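Local coordinates for BexL (Amycolatopsis orientalis, PDB 4XRW), which probably catalyses cyclisation and aromatisation of a polyketide intermediate in BE-7585A biosynthesis, as a di-domain aromatase/cyclase of a type II polyketide synthase, at residues A[48-53]-A[164-169]. Residues are numbered along the deposited sequence; the frame is centred on the assembly and turned at random.
Sequences PRIFPP and ELVTNP
Arg49 and Val166 bring the ends of two helices together, their CA atoms 7.0 Å apart and no hydrogen bond between the segments. In the helix-grip fold a long helix packs into a curved antiparallel sheet; here the short helix 47-50 meets the last turn of that long helix, 138-166, where the chain leaves the first domain for strand 172-181 of the second. Val166 carries the contact with both methyls. Its CG1, anti to the carbonyl carbon (chi1 -52°), reaches the backbone O of Arg49 at 3.6 Å and lies 3.9 Å from Arg49 CB. The other branch, CG2, approaches Ile50 CG2 at 4.3 Å, a looser apolar touch. Beyond CB the Arg49 chain runs extended to NE, and the residue also packs on Thr281 of the second domain, just as Val166 does on Val283, so the contact borders the seam between the two halves. Ile50 turns its longer branch from Val166 and sits on Leu159 and Val41 within the first domain. Its CG1 rests 3.6 Å above the plane of the Phe51 ring, displaced toward the rim. Past Val166 the chain turns, closed by Asn168 N donating to Leu165 O at 3.0 Å.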
ATOM      1  N   PRO A  48      -3.316  -2.771  -0.929  1.00 21.09           N
ATOM      2  CA  PRO A  48      -2.107  -2.048  -1.383  1.00 17.65           C
ATOM      3  C   PRO A  48      -1.447  -2.737  -2.581  1.00 22.44           C
ATOM      4  O   PRO A  48      -0.766  -2.087  -3.390  1.00 22.74           O
ATOM      5  CB  PRO A  48      -1.212  -2.044  -0.135  1.00 22.77           C
ATOM      6  CG  PRO A  48      -2.236  -1.989   1.013  1.00 20.70           C
ATOM      7  CD  PRO A  48      -3.290  -3.008   0.531  1.00 21.09           C
ATOM      8  N   ARG A  49      -1.657  -4.048  -2.716  1.00 20.87           N
ATOM      9  CA  ARG A  49      -1.026  -4.766  -3.823  1.00 22.84           C
ATOM     10  C   ARG A  49      -1.739  -4.587  -5.141  1.00 25.90           C
ATOM     11  O   ARG A  49      -1.121  -4.722  -6.191  1.00 25.33           O
ATOM     12  CB  ARG A  49      -0.947  -6.280  -3.530  1.00 28.99           C
ATOM     13  CG  ARG A  49      -0.525  -6.652  -2.137  1.00 46.17           C
ATOM     14  CD  ARG A  49      -0.561  -8.173  -1.953  1.00 42.41           C
ATOM     15  NE  ARG A  49       0.059  -8.557  -0.690  1.00 51.77           N
ATOM     16  CZ  ARG A  49       0.653  -9.723  -0.464  1.00 48.70           C
ATOM     17  NH1 ARG A  49       0.715 -10.644  -1.423  1.00 47.57           N
ATOM     18  NH2 ARG A  49       1.196  -9.963   0.724  1.00 57.48           N
ATOM     19  N   ILE A  50      -3.046  -4.317  -5.102  1.00 25.56           N
ATOM     20  CA  ILE A  50      -3.861  -4.236  -6.325  1.00 23.14           C
ATOM     21  C   ILE A  50      -4.378  -2.846  -6.669  1.00 26.21           C
ATOM     22  O   ILE A  50      -4.766  -2.591  -7.824  1.00 26.85           O
ATOM     23  CB  ILE A  50      -5.082  -5.165  -6.243  1.00 27.62           C
ATOM     24  CG1 ILE A  50      -6.020  -4.773  -5.101  1.00 27.07           C
ATOM     25  CG2 ILE A  50      -4.619  -6.562  -6.041  1.00 27.83           C
ATOM     26  CD1 ILE A  50      -7.408  -5.447  -5.169  1.00 30.39           C
ATOM     27  N   PHE A  51      -4.441  -1.967  -5.666  1.00 22.63           N
ATOM     28  CA  PHE A  51      -4.738  -0.539  -5.876  1.00 20.72           C
ATOM     29  C   PHE A  51      -3.506   0.312  -5.563  1.00 21.62           C
ATOM     30  O   PHE A  51      -3.219   0.587  -4.401  1.00 21.79           O
ATOM     31  CB  PHE A  51      -5.916  -0.091  -4.998  1.00 25.51           C
ATOM     32  CG  PHE A  51      -7.187  -0.869  -5.255  1.00 27.54           C
ATOM     33  CD1 PHE A  51      -7.807  -0.824  -6.491  1.00 32.20           C
ATOM     34  CD2 PHE A  51      -7.746  -1.644  -4.271  1.00 26.04           C
ATOM     35  CE1 PHE A  51      -8.952  -1.547  -6.732  1.00 28.62           C
ATOM     36  CE2 PHE A  51      -8.929  -2.369  -4.508  1.00 30.04           C
ATOM     37  CZ  PHE A  51      -9.513  -2.317  -5.738  1.00 32.38           C
ATOM     38  N   PRO A  52      -2.795   0.774  -6.584  1.00 24.70           N
ATOM     39  CA  PRO A  52      -1.539   1.488  -6.305  1.00 22.25           C
ATOM     40  C   PRO A  52      -1.651   2.678  -5.339  1.00 22.78           C
ATOM     41  O   PRO A  52      -0.726   2.846  -4.560  1.00 22.01           O
ATOM     42  CB  PRO A  52      -1.087   1.935  -7.700  1.00 27.27           C
ATOM     43  CG  PRO A  52      -1.609   0.849  -8.592  1.00 30.70           C
ATOM     44  CD  PRO A  52      -2.958   0.507  -8.029  1.00 26.73           C
ATOM     45  N   PRO A  53      -2.761   3.437  -5.321  1.00 19.97           N
ATOM     46  CA  PRO A  53      -2.794   4.519  -4.333  1.00 20.66           C
ATOM     47  C   PRO A  53      -2.932   4.089  -2.876  1.00 18.99           C
ATOM     48  O   PRO A  53      -2.647   4.894  -1.998  1.00 20.98           O
ATOM     49  CB  PRO A  53      -4.020   5.346  -4.747  1.00 25.69           C
ATOM     50  CG  PRO A  53      -4.254   4.978  -6.190  1.00 26.10           C
ATOM     51  CD  PRO A  53      -3.912   3.497  -6.232  1.00 25.77           C
ATOM     52  N   GLU A 164      -2.785  -9.513 -12.234  1.00 31.04           N
ATOM     53  CA  GLU A 164      -2.078 -10.494 -13.068  1.00 32.45           C
ATOM     54  C   GLU A 164      -0.619 -10.698 -12.606  1.00 43.77           C
ATOM     55  O   GLU A 164      -0.021 -11.749 -12.854  1.00 38.83           O
ATOM     56  CB  GLU A 164      -2.182 -10.078 -14.543  1.00 39.25           C
ATOM     57  CG  GLU A 164      -3.591 -10.371 -15.090  1.00 35.13           C
ATOM     58  CD  GLU A 164      -3.918  -9.739 -16.461  1.00 43.30           C
ATOM     59  OE1 GLU A 164      -3.015  -9.213 -17.160  1.00 39.54           O
ATOM     60  OE2 GLU A 164      -5.114  -9.776 -16.836  1.00 34.14           O
ATOM     61  N   LEU A 165      -0.063  -9.730 -11.877  1.00 38.07           N
ATOM     62  CA  LEU A 165       1.281  -9.886 -11.322  1.00 38.04           C
ATOM     63  C   LEU A 165       1.284 -10.473  -9.910  1.00 43.57           C
ATOM     64  O   LEU A 165       2.130 -11.312  -9.605  1.00 37.35           O
ATOM     65  CB  LEU A 165       2.014  -8.543 -11.299  1.00 36.53           C
ATOM     66  CG  LEU A 165       2.215  -7.829 -12.633  1.00 34.88           C
ATOM     67  CD1 LEU A 165       2.923  -6.512 -12.389  1.00 36.50           C
ATOM     68  CD2 LEU A 165       3.006  -8.671 -13.599  1.00 41.01           C
ATOM     69  N   VAL A 166       0.368 -10.039  -9.040  1.00 37.06           N
ATOM     70  CA  VAL A 166       0.439 -10.484  -7.641  1.00 44.76           C
ATOM     71  C   VAL A 166      -0.033 -11.933  -7.498  1.00 45.35           C
ATOM     72  O   VAL A 166       0.303 -12.584  -6.514  1.00 41.62           O
ATOM     73  CB  VAL A 166      -0.362  -9.557  -6.666  1.00 45.36           C
ATOM     74  CG1 VAL A 166       0.060  -8.099  -6.874  1.00 44.18           C
ATOM     75  CG2 VAL A 166      -1.861  -9.709  -6.812  1.00 40.23           C
ATOM     76  N   THR A 167      -0.775 -12.450  -8.480  1.00 39.37           N
ATOM     77  CA  THR A 167      -1.127 -13.873  -8.454  1.00 46.20           C
ATOM     78  C   THR A 167       0.015 -14.743  -9.010  1.00 47.53           C
ATOM     79  O   THR A 167      -0.076 -15.974  -8.995  1.00 49.75           O
ATOM     80  CB  THR A 167      -2.427 -14.160  -9.236  1.00 41.57           C
ATOM     81  OG1 THR A 167      -2.316 -13.676 -10.582  1.00 36.11           O
ATOM     82  CG2 THR A 167      -3.614 -13.489  -8.549  1.00 42.76           C
ATOM     83  N   ASN A 168       1.096 -14.112  -9.468  1.00 42.07           N
ATOM     84  CA  ASN A 168       2.248 -14.853  -9.994  1.00 45.99           C
ATOM     85  C   ASN A 168       3.342 -14.940  -8.925  1.00 50.63           C
ATOM     86  O   ASN A 168       4.012 -13.938  -8.646  1.00 43.73           O
ATOM     87  CB  ASN A 168       2.788 -14.193 -11.262  1.00 45.05           C
ATOM     88  CG  ASN A 168       3.938 -14.973 -11.889  1.00 45.98           C
ATOM     89  OD1 ASN A 168       4.506 -15.867 -11.264  1.00 39.16           O
ATOM     90  ND2 ASN A 168       4.286 -14.626 -13.129  1.00 41.83           N
ATOM     91  N   PRO A 169       3.533 -16.135  -8.322  1.00 47.66           N
ATOM     92  CA  PRO A 169       4.425 -16.176  -7.162  1.00 42.57           C
ATOM     93  C   PRO A 169       5.890 -15.986  -7.515  1.00 36.32           C
ATOM     94  O   PRO A 169       6.675 -15.804  -6.590  1.00 40.34           O
ATOM     95  CB  PRO A 169       4.193 -17.583  -6.578  1.00 44.84           C
ATOM     96  CG  PRO A 169       3.036 -18.129  -7.277  1.00 44.29           C
ATOM     97  CD  PRO A 169       2.975 -17.465  -8.604  1.00 46.94           C
TER